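Local atomic coordinates of pantothenate synthetase (Francisella tularensis subsp. tularensis, PDB entry 3N8H), a protein that probably catalyses the ATP-dependent condensation of pantoate with beta-alanine to give pantothenate, via a pantoyl-adenylate intermediate. Residues P30-L35 and Q71-Q76; S48-V53 and P144-L149; V53-F58 and L87-L92; S129-V134 and M158-L163. All coordinates share one frame; numbering follows the deposited sequence.

Interaction 1: residues P30-L35 and Q71-Q76; sequences PTMGAL and QTYPNQ. With AMP (adenosine monophosphate), chain D; PRO (proline), chain C.
Met32, a selenomethionine here, and Tyr73 meet with their side chains at about a right angle. The Met32 chain bends at its last torsion (chi3 -64°). This brings CE to 3.6 Å from Tyr73 OH, while the same methyl lies 3.4 Å from C of the bound proline. Met32 O sits at the ring edge, 3.5 Å from Tyr73 CE2. Further along, Ala34 CB packs on Pro74 CB at 3.8 Å, and the Gln76 side chain reaches Ala34 CA. No direct hydrogen bond joins the segments; the polar links between them run through water. One water, in the ring plane at its edge, accepts a hydrogen bond from Tyr73 OH and donates to Gly33 O and to AMP O1P. Another links Met32 O and Pro74 O. The phosphate is also held by Met32 N, 3.1 Å from O1P. Thr31 OG1 accepts from Gly33 N in an ST turn. The 30-35 segment runs from the end of strand 26-31 into the nucleotide pocket. Gln76 is the N-cap of helix 77-86, whose Asp80 accepts from Ala34 N and Leu35 N.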
loop_
_atom_site.group_PDB
_atom_site.type_symbol
_atom_site.label_atom_id
_atom_site.label_comp_id
_atom_site.label_asym_id
_atom_site.label_seq_id
_atom_site.Cartn_x
_atom_site.Cartn_y
_atom_site.Cartn_z
ATOM N N PRO A 30 7.084 -4.652 16.231
ATOM C CA PRO A 30 6.830 -5.831 15.379
ATOM C C PRO A 30 8.045 -6.755 15.379
ATOM O O PRO A 30 9.184 -6.278 15.397
ATOM C CB PRO A 30 6.621 -5.221 13.972
ATOM C CG PRO A 30 7.449 -3.929 14.001
ATOM C CD PRO A 30 7.354 -3.429 15.453
ATOM N N THR A 31 7.823 -8.064 15.358
ATOM C CA THR A 31 8.950 -9.016 15.310
ATOM C C THR A 31 8.472 -10.247 14.561
ATOM O O THR A 31 7.292 -10.363 14.245
ATOM C CB THR A 31 9.428 -9.446 16.748
ATOM O OG1 THR A 31 8.647 -10.544 17.233
ATOM C CG2 THR A 31 9.310 -8.296 17.762
HETATM N N MSE A 32 9.380 -11.174 14.297
HETATM C CA MSE A 32 9.017 -12.467 13.714
HETATM C C MSE A 32 9.309 -13.579 14.741
HETATM O O MSE A 32 9.568 -14.719 14.383
HETATM C CB MSE A 32 9.755 -12.711 12.392
HETATM C CG MSE A 32 9.685 -11.516 11.405
HETATM SE SE MSE A 32 9.836 -12.063 9.525
HETATM C CE MSE A 32 11.655 -12.783 9.594
ATOM N N GLY A 33 9.262 -13.242 16.026
ATOM C CA GLY A 33 9.353 -14.259 17.067
ATOM C C GLY A 33 10.790 -14.680 17.345
ATOM O O GLY A 33 11.724 -14.037 16.859
ATOM N N ALA A 34 10.966 -15.753 18.127
ATOM C CA ALA A 34 12.313 -16.251 18.492
ATOM C C ALA A 34 13.148 -15.135 19.128
ATOM O O ALA A 34 14.253 -14.801 18.674
ATOM C CB ALA A 34 13.020 -16.846 17.275
ATOM N N LEU A 35 12.596 -14.571 20.196
ATOM C CA LEU A 35 13.044 -13.306 20.759
ATOM C C LEU A 35 14.414 -13.346 21.434
ATOM O O LEU A 35 14.702 -14.206 22.253
ATOM C CB LEU A 35 12.018 -12.813 21.771
ATOM C CG LEU A 35 10.626 -12.614 21.197
ATOM C CD1 LEU A 35 9.633 -12.294 22.315
ATOM C CD2 LEU A 35 10.660 -11.515 20.153
ATOM N N GLN A 71 11.500 -22.285 5.783
ATOM C CA GLN A 71 11.236 -23.573 6.416
ATOM C C GLN A 71 11.959 -23.719 7.757
ATOM O O GLN A 71 11.395 -24.220 8.726
ATOM C CB GLN A 71 11.655 -24.718 5.499
ATOM C CG GLN A 71 10.998 -24.735 4.138
ATOM C CD GLN A 71 11.391 -25.977 3.351
ATOM O OE1 GLN A 71 11.239 -27.099 3.839
ATOM N NE2 GLN A 71 11.911 -25.786 2.138
ATOM N N THR A 72 13.208 -23.274 7.805
ATOM C CA THR A 72 14.030 -23.404 8.991
ATOM C C THR A 72 13.958 -22.210 9.938
ATOM O O THR A 72 14.597 -22.229 10.982
ATOM C CB THR A 72 15.514 -23.596 8.597
ATOM O OG1 THR A 72 15.944 -22.475 7.803
ATOM C CG2 THR A 72 15.712 -24.906 7.806
ATOM N N TYR A 73 13.212 -21.162 9.585
ATOM C CA TYR A 73 13.236 -19.966 10.423
ATOM C C TYR A 73 12.878 -20.324 11.872
ATOM O O TYR A 73 11.959 -21.107 12.110
ATOM C CB TYR A 73 12.286 -18.884 9.899
ATOM C CG TYR A 73 12.601 -17.561 10.563
ATOM C CD1 TYR A 73 13.678 -16.796 10.134
ATOM C CD2 TYR A 73 11.866 -17.115 11.663
ATOM C CE1 TYR A 73 13.995 -15.592 10.748
ATOM C CE2 TYR A 73 12.173 -15.910 12.286
ATOM C CZ TYR A 73 13.241 -15.152 11.829
ATOM O OH TYR A 73 13.549 -13.952 12.443
ATOM N N PRO A 74 13.620 -19.780 12.848
ATOM C CA PRO A 74 13.401 -20.325 14.203
ATOM C C PRO A 74 11.994 -20.107 14.742
ATOM O O PRO A 74 11.377 -19.037 14.573
ATOM C CB PRO A 74 14.439 -19.582 15.057
ATOM C CG PRO A 74 15.542 -19.263 14.092
ATOM C CD PRO A 74 14.856 -18.983 12.758
ATOM N N ASN A 75 11.494 -21.127 15.425
ATOM C CA ASN A 75 10.147 -21.104 15.963
ATOM C C ASN A 75 10.173 -21.561 17.426
ATOM O O ASN A 75 10.670 -22.645 17.714
ATOM C CB ASN A 75 9.248 -22.016 15.126
ATOM C CG ASN A 75 7.871 -22.150 15.702
ATOM O OD1 ASN A 75 6.939 -21.456 15.284
ATOM N ND2 ASN A 75 7.727 -23.032 16.688
ATOM N N GLN A 76 9.657 -20.726 18.335
ATOM C CA GLN A 76 9.649 -21.015 19.782
ATOM C C GLN A 76 8.621 -20.147 20.530
ATOM O O GLN A 76 8.971 -19.332 21.397
ATOM C CB GLN A 76 11.048 -20.792 20.365
ATOM C CG GLN A 76 11.672 -19.487 19.908
ATOM C CD GLN A 76 12.933 -19.125 20.660
ATOM O OE1 GLN A 76 12.955 -18.164 21.432
ATOM N NE2 GLN A 76 13.996 -19.874 20.424
HETATM P P AMP D . 13.175 -9.492 13.223
HETATM O O1P AMP D . 12.371 -10.238 14.283
HETATM O O2P AMP D . 14.581 -9.961 13.001
HETATM O O3P AMP D . 12.426 -9.289 11.957
HETATM O "O5'" AMP D . 13.452 -8.062 13.936
HETATM C "C5'" AMP D . 12.428 -7.328 14.608
HETATM C "C4'" AMP D . 12.944 -5.971 15.018
HETATM O "O4'" AMP D . 14.063 -6.151 15.943
HETATM C "C3'" AMP D . 13.468 -5.115 13.851
HETATM O "O3'" AMP D . 13.206 -3.726 14.113
HETATM C "C2'" AMP D . 14.968 -5.376 13.913
HETATM O "O2'" AMP D . 15.796 -4.402 13.298
HETATM C "C1'" AMP D . 15.193 -5.467 15.421
HETATM N N9 AMP D . 16.445 -6.152 15.761
HETATM C C8 AMP D . 16.844 -7.356 15.292
HETATM N N7 AMP D . 18.075 -7.674 15.782
HETATM C C5 AMP D . 18.485 -6.638 16.557
HETATM C C6 AMP D . 19.685 -6.333 17.365
HETATM N N6 AMP D . 20.697 -7.216 17.406
HETATM N N1 AMP D . 19.742 -5.170 18.038
HETATM C C2 AMP D . 18.718 -4.287 17.954
HETATM N N3 AMP D . 17.589 -4.497 17.245
HETATM C C4 AMP D . 17.411 -5.642 16.537
HETATM N N PRO C . 14.379 -9.717 9.678
HETATM C CA PRO C . 13.457 -9.749 8.546
HETATM C C PRO C . 13.739 -10.965 7.663
HETATM O O PRO C . 14.749 -11.649 7.879
HETATM C CB PRO C . 13.789 -8.455 7.801
HETATM C CG PRO C . 14.247 -7.526 8.877
HETATM C CD PRO C . 14.966 -8.383 9.888
HETATM O O HOH W 1 9.319 -17.377 15.286
HETATM O O HOH W 2 12.588 -12.924 14.559
HETATM O O HOH W 3 8.597 -18.168 17.650
#

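Interaction 2: residues S48-V53 and P144-L149; sequences SENDVV and PNNLYL. With AMP (adenosine monophosphate), chain D.
Asn50 and Asn146 have CA atoms 8.0 Å apart, and the two backbones exchange no hydrogen bond, so side chains make the contact. Tyr148 OH is the hub. It donates to Glu49 OE1 at 2.6 Å, using the anti lone pair of the carboxylate, and OE1 lies in the plane of the ring at its edge. It also accepts from Asn50 ND2 at 2.8 Å. The amide and ring planes are at 90° here, yet the hydroxyl lies close to the amide plane. Asn50 CG is anti to the carbonyl carbon (chi1 -62°), which turns the amide toward 144-149, where both its ends are used. OD1 accepts from Asn146 ND2 at 2.8 Å, in a nearly straight bond (166°). Asn50 ND2 also donates to Ala46 O in helix 37-49, which helps fix the amide's rotation. Asn146 OD1 accepts from Lys172 NZ. The arrangement ties the end of helix 37-49 and the turn into strand 52-57 to strand 146-150 of the parallel sheet, in a Rossmann-like alpha/beta fold of the HUP clan.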
loop_
_atom_site.group_PDB
_atom_site.type_symbol
_atom_site.label_atom_id
_atom_site.label_comp_id
_atom_site.label_asym_id
_atom_site.label_seq_id
_atom_site.Cartn_x
_atom_site.Cartn_y
_atom_site.Cartn_z
ATOM N N SER A 48 9.473 2.103 28.490
ATOM C CA SER A 48 9.877 3.315 29.192
ATOM C C SER A 48 9.216 4.565 28.604
ATOM O O SER A 48 9.339 5.647 29.178
ATOM C CB SER A 48 11.383 3.491 29.105
ATOM O OG SER A 48 11.736 3.914 27.799
ATOM N N GLU A 49 8.526 4.408 27.470
ATOM C CA GLU A 49 8.032 5.535 26.682
ATOM C C GLU A 49 6.517 5.521 26.409
ATOM O O GLU A 49 5.987 6.446 25.786
ATOM C CB GLU A 49 8.786 5.610 25.334
ATOM C CG GLU A 49 10.095 6.362 25.413
ATOM C CD GLU A 49 10.731 6.580 24.054
ATOM O OE1 GLU A 49 10.156 6.130 23.044
ATOM O OE2 GLU A 49 11.815 7.196 23.994
ATOM N N ASN A 50 5.825 4.479 26.856
ATOM C CA ASN A 50 4.411 4.312 26.515
ATOM C C ASN A 50 3.598 3.706 27.659
ATOM O O ASN A 50 4.157 3.093 28.562
ATOM C CB ASN A 50 4.259 3.437 25.269
ATOM C CG ASN A 50 4.911 4.050 24.026
ATOM O OD1 ASN A 50 4.270 4.784 23.252
ATOM N ND2 ASN A 50 6.171 3.722 23.811
ATOM N N ASP A 51 2.278 3.873 27.603
ATOM C CA ASP A 51 1.378 3.317 28.616
ATOM C C ASP A 51 0.983 1.899 28.219
ATOM O O ASP A 51 0.735 1.039 29.073
ATOM C CB ASP A 51 0.114 4.166 28.745
ATOM C CG ASP A 51 0.411 5.614 29.074
ATOM O OD1 ASP A 51 0.880 5.878 30.195
ATOM O OD2 ASP A 51 0.168 6.492 28.214
ATOM N N VAL A 52 0.925 1.669 26.912
ATOM C CA VAL A 52 0.555 0.369 26.376
ATOM C C VAL A 52 1.598 -0.066 25.358
ATOM O O VAL A 52 1.934 0.679 24.433
ATOM C CB VAL A 52 -0.817 0.412 25.703
ATOM C CG1 VAL A 52 -1.245 -0.978 25.251
ATOM C CG2 VAL A 52 -1.844 1.027 26.642
ATOM N N VAL A 53 2.128 -1.268 25.545
ATOM C CA VAL A 53 3.077 -1.822 24.587
ATOM C C VAL A 53 2.464 -3.056 23.969
ATOM O O VAL A 53 1.908 -3.929 24.668
ATOM C CB VAL A 53 4.463 -2.156 25.231
ATOM C CG1 VAL A 53 5.420 -2.822 24.202
ATOM C CG2 VAL A 53 5.093 -0.901 25.784
ATOM N N PRO A 144 -0.485 2.456 16.279
ATOM C CA PRO A 144 0.267 2.867 17.455
ATOM C C PRO A 144 0.681 4.321 17.351
ATOM O O PRO A 144 0.680 4.899 16.262
ATOM C CB PRO A 144 1.514 1.972 17.392
ATOM C CG PRO A 144 1.728 1.793 15.905
ATOM C CD PRO A 144 0.343 1.700 15.322
ATOM N N ASN A 145 1.064 4.887 18.489
ATOM C CA ASN A 145 1.660 6.211 18.546
ATOM C C ASN A 145 3.145 6.155 18.216
ATOM O O ASN A 145 3.682 7.066 17.555
ATOM C CB ASN A 145 1.482 6.801 19.943
ATOM C CG ASN A 145 0.035 6.988 20.312
ATOM O OD1 ASN A 145 -0.499 6.291 21.187
ATOM N ND2 ASN A 145 -0.619 7.935 19.651
ATOM N N ASN A 146 3.802 5.086 18.688
ATOM C CA ASN A 146 5.245 4.925 18.543
ATOM C C ASN A 146 5.664 3.561 18.010
ATOM O O ASN A 146 5.229 2.522 18.511
ATOM C CB ASN A 146 5.962 5.177 19.868
ATOM C CG ASN A 146 5.781 6.607 20.361
ATOM O OD1 ASN A 146 6.148 7.566 19.687
ATOM N ND2 ASN A 146 5.207 6.747 21.534
ATOM N N LEU A 147 6.530 3.580 17.003
ATOM C CA LEU A 147 7.037 2.349 16.390
ATOM C C LEU A 147 8.532 2.202 16.679
ATOM O O LEU A 147 9.296 3.121 16.427
ATOM C CB LEU A 147 6.831 2.376 14.864
ATOM C CG LEU A 147 7.321 1.146 14.079
ATOM C CD1 LEU A 147 6.636 -0.117 14.574
ATOM C CD2 LEU A 147 7.134 1.320 12.527
ATOM N N TYR A 148 8.941 1.032 17.170
ATOM C CA TYR A 148 10.347 0.787 17.546
ATOM C C TYR A 148 11.004 -0.199 16.573
ATOM O O TYR A 148 10.487 -1.296 16.351
ATOM C CB TYR A 148 10.442 0.317 19.028
ATOM C CG TYR A 148 9.893 1.401 19.934
ATOM C CD1 TYR A 148 10.727 2.335 20.513
ATOM C CD2 TYR A 148 8.536 1.551 20.099
ATOM C CE1 TYR A 148 10.222 3.385 21.278
ATOM C CE2 TYR A 148 8.022 2.581 20.859
ATOM C CZ TYR A 148 8.859 3.498 21.441
ATOM O OH TYR A 148 8.306 4.517 22.206
ATOM N N LEU A 149 12.118 0.240 15.975
ATOM C CA LEU A 149 12.833 -0.501 14.946
ATOM C C LEU A 149 14.320 -0.531 15.290
ATOM O O LEU A 149 14.848 0.429 15.864
ATOM C CB LEU A 149 12.654 0.163 13.565
ATOM C CG LEU A 149 11.259 0.316 12.938
ATOM C CD1 LEU A 149 11.358 1.044 11.606
ATOM C CD2 LEU A 149 10.593 -1.054 12.753
HETATM P P AMP D . 13.175 -9.492 13.223
HETATM O O1P AMP D . 12.371 -10.238 14.283
HETATM O O2P AMP D . 14.581 -9.961 13.001
HETATM O O3P AMP D . 12.426 -9.289 11.957
HETATM O "O5'" AMP D . 13.452 -8.062 13.936
HETATM C "C5'" AMP D . 12.428 -7.328 14.608
HETATM C "C4'" AMP D . 12.944 -5.971 15.018
HETATM O "O4'" AMP D . 14.063 -6.151 15.943
HETATM C "C3'" AMP D . 13.468 -5.115 13.851
HETATM O "O3'" AMP D . 13.206 -3.726 14.113
HETATM C "C2'" AMP D . 14.968 -5.376 13.913
HETATM O "O2'" AMP D . 15.796 -4.402 13.298
HETATM C "C1'" AMP D . 15.193 -5.467 15.421
HETATM N N9 AMP D . 16.445 -6.152 15.761
HETATM C C8 AMP D . 16.844 -7.356 15.292
HETATM N N7 AMP D . 18.075 -7.674 15.782
HETATM C C5 AMP D . 18.485 -6.638 16.557
HETATM C C6 AMP D . 19.685 -6.333 17.365
HETATM N N6 AMP D . 20.697 -7.216 17.406
HETATM N N1 AMP D . 19.742 -5.170 18.038
HETATM C C2 AMP D . 18.718 -4.287 17.954
HETATM N N3 AMP D . 17.589 -4.497 17.245
HETATM C C4 AMP D . 17.411 -5.642 16.537
#

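Interaction 3: residues V53-F58 and L87-L92; sequences VIVSIF and LDVDVL
Ile54 and Val91 pair in the parallel sheet of the nucleotide-binding fold, where strands 52-57 and 91-93 are neighbours joined by a beta-alpha-beta crossover that includes helix 77-86. Their CA atoms are 4.8 Å apart. Val91 N donates to Val53 O, and Val91 O accepts from Val55 N at 3.0 Å in a nearly straight bond (171°). At the start of the pairing, a side chain takes over from the backbone. Asp90 CG lies beside its own backbone N (chi1 -55°), and OD1 accepts from Val53 N at 2.8 Å with its anti lone pair. Ile54 and Val91 lie side by side on one face of the sheet, with Ile54 CG1 4.2 Å from Val91 CB. Val55 and Leu92 are on the other. There Val55 CG2 meets Val89 CG1 at 3.9 Å, the two side chains crossing at about a right angle. Leu92 CD2 touches Val55 O and Ile57 CG1. Leu84 of helix 77-86 packs against Val55, Val89 and Leu92. The chemistry is that of two strands inside a sheet: backbone bonds and one carboxylate satisfy the polar atoms Val53 N, Val53 O and Val55 N, while branched aliphatic groups lie on both faces.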
loop_
_atom_site.group_PDB
_atom_site.type_symbol
_atom_site.label_atom_id
_atom_site.label_comp_id
_atom_site.label_asym_id
_atom_site.label_seq_id
_atom_site.Cartn_x
_atom_site.Cartn_y
_atom_site.Cartn_z
ATOM N N VAL A 53 2.128 -1.268 25.545
ATOM C CA VAL A 53 3.077 -1.822 24.587
ATOM C C VAL A 53 2.464 -3.056 23.969
ATOM O O VAL A 53 1.908 -3.929 24.668
ATOM C CB VAL A 53 4.463 -2.156 25.231
ATOM C CG1 VAL A 53 5.420 -2.822 24.202
ATOM C CG2 VAL A 53 5.093 -0.901 25.784
ATOM N N ILE A 54 2.546 -3.082 22.647
ATOM C CA ILE A 54 2.101 -4.184 21.823
ATOM C C ILE A 54 3.305 -4.768 21.116
ATOM O O ILE A 54 4.119 -4.039 20.527
ATOM C CB ILE A 54 1.142 -3.690 20.714
ATOM C CG1 ILE A 54 -0.107 -3.049 21.317
ATOM C CG2 ILE A 54 0.799 -4.817 19.739
ATOM C CD1 ILE A 54 -0.997 -2.369 20.265
ATOM N N VAL A 55 3.419 -6.084 21.152
ATOM C CA VAL A 55 4.468 -6.775 20.406
ATOM C C VAL A 55 3.780 -7.739 19.447
ATOM O O VAL A 55 2.884 -8.479 19.859
ATOM C CB VAL A 55 5.410 -7.545 21.363
ATOM C CG1 VAL A 55 6.333 -8.500 20.593
ATOM C CG2 VAL A 55 6.224 -6.562 22.230
ATOM N N SER A 56 4.147 -7.704 18.170
ATOM C CA SER A 56 3.620 -8.703 17.244
ATOM C C SER A 56 4.683 -9.789 17.024
ATOM O O SER A 56 5.883 -9.538 17.145
ATOM C CB SER A 56 3.133 -8.098 15.908
ATOM O OG SER A 56 4.160 -7.423 15.160
ATOM N N ILE A 57 4.215 -10.996 16.762
ATOM C CA ILE A 57 5.054 -12.087 16.309
ATOM C C ILE A 57 4.329 -12.701 15.132
ATOM O O ILE A 57 3.207 -13.227 15.256
ATOM C CB ILE A 57 5.268 -13.147 17.395
ATOM C CG1 ILE A 57 6.142 -12.584 18.522
ATOM C CG2 ILE A 57 5.887 -14.434 16.805
ATOM C CD1 ILE A 57 6.302 -13.557 19.694
ATOM N N PHE A 58 4.968 -12.586 13.974
ATOM C CA PHE A 58 4.392 -13.060 12.733
ATOM C C PHE A 58 5.534 -13.267 11.757
ATOM O O PHE A 58 6.182 -12.298 11.328
ATOM C CB PHE A 58 3.352 -12.075 12.160
ATOM C CG PHE A 58 2.728 -12.538 10.840
ATOM C CD1 PHE A 58 2.922 -11.809 9.658
ATOM C CD2 PHE A 58 1.967 -13.712 10.787
ATOM C CE1 PHE A 58 2.361 -12.237 8.440
ATOM C CE2 PHE A 58 1.407 -14.150 9.582
ATOM C CZ PHE A 58 1.596 -13.407 8.404
ATOM N N LEU A 87 8.489 -9.301 30.765
ATOM C CA LEU A 87 8.720 -7.911 30.397
ATOM C C LEU A 87 7.474 -7.055 30.602
ATOM O O LEU A 87 7.462 -5.865 30.265
ATOM C CB LEU A 87 9.191 -7.833 28.938
ATOM C CG LEU A 87 10.637 -8.308 28.734
ATOM C CD1 LEU A 87 11.008 -8.417 27.261
ATOM C CD2 LEU A 87 11.620 -7.395 29.499
ATOM N N ASP A 88 6.427 -7.673 31.149
ATOM C CA ASP A 88 5.153 -7.000 31.402
ATOM C C ASP A 88 4.559 -6.370 30.135
ATOM O O ASP A 88 3.859 -5.353 30.192
ATOM C CB ASP A 88 5.286 -5.982 32.542
ATOM C CG ASP A 88 5.577 -6.651 33.890
ATOM O OD1 ASP A 88 4.886 -7.635 34.210
ATOM O OD2 ASP A 88 6.488 -6.207 34.628
ATOM N N VAL A 89 4.835 -6.988 28.992
ATOM C CA VAL A 89 4.210 -6.571 27.740
ATOM C C VAL A 89 2.686 -6.692 27.834
ATOM O O VAL A 89 2.174 -7.705 28.280
ATOM C CB VAL A 89 4.735 -7.388 26.525
ATOM C CG1 VAL A 89 3.858 -7.132 25.313
ATOM C CG2 VAL A 89 6.181 -7.006 26.216
ATOM N N ASP A 90 1.971 -5.655 27.405
ATOM C CA ASP A 90 0.526 -5.608 27.568
ATOM C C ASP A 90 -0.200 -6.517 26.585
ATOM O O ASP A 90 -1.086 -7.268 26.989
ATOM C CB ASP A 90 0.012 -4.164 27.488
ATOM C CG ASP A 90 0.711 -3.252 28.484
ATOM O OD1 ASP A 90 1.527 -2.410 28.051
ATOM O OD2 ASP A 90 0.472 -3.404 29.706
ATOM N N VAL A 91 0.181 -6.475 25.307
ATOM C CA VAL A 91 -0.514 -7.288 24.301
ATOM C C VAL A 91 0.441 -8.022 23.381
ATOM O O VAL A 91 1.328 -7.405 22.798
ATOM C CB VAL A 91 -1.446 -6.445 23.386
ATOM C CG1 VAL A 91 -2.216 -7.354 22.438
ATOM C CG2 VAL A 91 -2.401 -5.603 24.208
ATOM N N LEU A 92 0.254 -9.332 23.253
ATOM C CA LEU A 92 0.925 -10.109 22.208
ATOM C C LEU A 92 -0.057 -10.279 21.055
ATOM O O LEU A 92 -1.143 -10.851 21.225
ATOM C CB LEU A 92 1.292 -11.502 22.705
ATOM C CG LEU A 92 2.363 -12.306 21.954
ATOM C CD1 LEU A 92 2.010 -13.788 21.780
ATOM C CD2 LEU A 92 2.797 -11.665 20.643
#

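Interaction 4: residues S129-V134 and M158-L163; sequences SGMLTV and MLIKQL
Ser129 O is gripped twice by Thr133, by its backbone N at 3.1 Å and by its hydroxyl OG1 at 2.8 Å. The two donors come from opposite faces of the carbonyl plane. This hydroxyl bond lies within helix 127-142, and Thr133 CB is directed away from the 158-163 segment. The contact between the helices is apolar. The axes of the two short segments approach to 10.6 Å at an angle of 44°. Met131, a selenomethionine, extends from its backbone with CG anti to N (chi1 -177°), then bends twice. Its SE reaches Ile160 CG1 at 3.8 Å, and its CE reaches Leu159 CD1 at 3.8 Å. Leu132 CD2 lies 4.0 Å from Leu159 CB and 4.2 Å from Leu163 CB. Leu163 CD2 in turn touches Leu132 O. Leu107 of the second subunit packs on Leu132 and Leu163, so the patch extends into the dimer interface. No hydrogen bond crosses between the segments. The helices are therefore held here by dispersion and burial of apolar surface, with backbone bonds such as Val134 N to Gly130 O and Leu163 N to Leu159 O kept within each helix.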
loop_
_atom_site.group_PDB
_atom_site.type_symbol
_atom_site.label_atom_id
_atom_site.label_comp_id
_atom_site.label_asym_id
_atom_site.label_seq_id
_atom_site.Cartn_x
_atom_site.Cartn_y
_atom_site.Cartn_z
ATOM N N SER A 129 9.432 -5.778 -0.769
ATOM C CA SER A 129 8.018 -5.684 -1.116
ATOM C C SER A 129 7.201 -6.427 -0.056
ATOM O O SER A 129 6.205 -5.910 0.441
ATOM C CB SER A 129 7.751 -6.230 -2.522
ATOM O OG SER A 129 6.362 -6.301 -2.805
ATOM N N GLY A 130 7.638 -7.630 0.307
ATOM C CA GLY A 130 6.955 -8.401 1.336
ATOM C C GLY A 130 6.885 -7.699 2.681
ATOM O O GLY A 130 5.840 -7.699 3.343
HETATM N N MSE A 131 8.012 -7.111 3.069
HETATM C CA MSE A 131 8.222 -6.448 4.354
HETATM C C MSE A 131 7.328 -5.210 4.474
HETATM O O MSE A 131 6.614 -5.024 5.462
HETATM C CB MSE A 131 9.697 -6.023 4.435
HETATM C CG MSE A 131 10.151 -5.384 5.705
HETATM SE SE MSE A 131 9.701 -3.464 5.768
HETATM C CE MSE A 131 11.110 -2.876 4.479
ATOM N N LEU A 132 7.375 -4.373 3.455
ATOM C CA LEU A 132 6.561 -3.149 3.402
ATOM C C LEU A 132 5.047 -3.419 3.411
ATOM O O LEU A 132 4.285 -2.679 4.028
ATOM C CB LEU A 132 6.927 -2.345 2.154
ATOM C CG LEU A 132 8.291 -1.663 2.269
ATOM C CD1 LEU A 132 8.708 -1.039 0.927
ATOM C CD2 LEU A 132 8.254 -0.608 3.402
ATOM N N THR A 133 4.617 -4.471 2.718
ATOM C CA THR A 133 3.201 -4.827 2.668
ATOM C C THR A 133 2.696 -5.284 4.058
ATOM O O THR A 133 1.670 -4.805 4.557
ATOM C CB THR A 133 2.940 -5.941 1.617
ATOM O OG1 THR A 133 3.393 -5.497 0.321
ATOM C CG2 THR A 133 1.457 -6.268 1.543
ATOM N N VAL A 134 3.434 -6.186 4.686
ATOM C CA VAL A 134 3.056 -6.659 6.019
ATOM C C VAL A 134 3.198 -5.537 7.052
ATOM O O VAL A 134 2.376 -5.422 7.951
ATOM C CB VAL A 134 3.830 -7.941 6.451
ATOM C CG1 VAL A 134 5.242 -7.615 6.926
ATOM C CG2 VAL A 134 3.065 -8.644 7.566
HETATM N N MSE A 158 14.723 2.989 6.819
HETATM C CA MSE A 158 14.537 4.061 5.834
HETATM C C MSE A 158 13.268 3.840 5.029
HETATM O O MSE A 158 12.484 4.758 4.807
HETATM C CB MSE A 158 15.740 4.131 4.887
HETATM C CG MSE A 158 17.066 4.410 5.570
HETATM SE SE MSE A 158 18.543 4.595 4.287
HETATM C CE MSE A 158 17.836 6.025 3.152
ATOM N N LEU A 159 13.065 2.605 4.601
ATOM C CA LEU A 159 11.886 2.247 3.843
ATOM C C LEU A 159 10.612 2.417 4.681
ATOM O O LEU A 159 9.590 2.901 4.188
ATOM C CB LEU A 159 12.008 0.800 3.335
ATOM C CG LEU A 159 13.022 0.564 2.235
ATOM C CD1 LEU A 159 13.070 -0.911 1.854
ATOM C CD2 LEU A 159 12.653 1.450 1.029
ATOM N N ILE A 160 10.667 2.039 5.956
ATOM C CA ILE A 160 9.468 2.173 6.764
ATOM C C ILE A 160 9.172 3.668 7.029
ATOM O O ILE A 160 8.013 4.070 7.130
ATOM C CB ILE A 160 9.552 1.324 8.073
ATOM C CG1 ILE A 160 9.465 -0.176 7.742
ATOM C CG2 ILE A 160 8.453 1.723 9.079
ATOM C CD1 ILE A 160 9.706 -1.060 8.983
ATOM N N LYS A 161 10.213 4.493 7.106
ATOM C CA LYS A 161 9.993 5.933 7.329
ATOM C C LYS A 161 9.315 6.494 6.092
ATOM O O LYS A 161 8.433 7.351 6.191
ATOM C CB LYS A 161 11.301 6.685 7.634
ATOM C CG LYS A 161 11.948 6.357 8.989
ATOM C CD LYS A 161 13.293 7.091 9.165
ATOM C CE LYS A 161 13.766 7.116 10.629
ATOM N NZ LYS A 161 15.157 7.719 10.747
ATOM N N GLN A 162 9.695 5.980 4.920
ATOM C CA GLN A 162 9.094 6.469 3.673
ATOM C C GLN A 162 7.626 6.004 3.580
ATOM O O GLN A 162 6.747 6.778 3.212
ATOM C CB GLN A 162 9.889 6.000 2.454
ATOM C CG GLN A 162 9.375 6.569 1.139
ATOM C CD GLN A 162 9.627 8.059 1.019
ATOM O OE1 GLN A 162 10.730 8.527 1.290
ATOM N NE2 GLN A 162 8.607 8.810 0.613
ATOM N N LEU A 163 7.384 4.753 3.954
ATOM C CA LEU A 163 6.027 4.191 4.034
ATOM C C LEU A 163 5.086 5.004 4.924
ATOM O O LEU A 163 3.932 5.243 4.578
ATOM C CB LEU A 163 6.098 2.784 4.584
ATOM C CG LEU A 163 4.774 2.035 4.644
ATOM C CD1 LEU A 163 4.391 1.497 3.255
ATOM C CD2 LEU A 163 4.799 0.916 5.728
#

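Interactions 1, 2 and 3 share one parallel sheet, through neighbouring strands 91-93, 52-57, 26-31 and 146-150. Interactions 2 and 3 both use Val53, and their centres are 10 Å apart. Interaction 1 meets interaction 3 through Thr31 OG1 and Ser56 O, 2.9 Å apart, probably hydrogen-bonded. It touches interaction 2 where Pro30 CD packs on Leu147 CD1 at 3.5 Å. Interaction 4 lies beside the sheet: Leu149 CD1 is 3.7 Å from Ile160 CD1. Both interactions 1 and 2 touch AMP, the second through Leu149 CA, 3.4 Å from its O3'. In interaction 4, the nearest atoms of the Met131 side chain and the bound proline, which Met32 also touches, are about 5 Å apart.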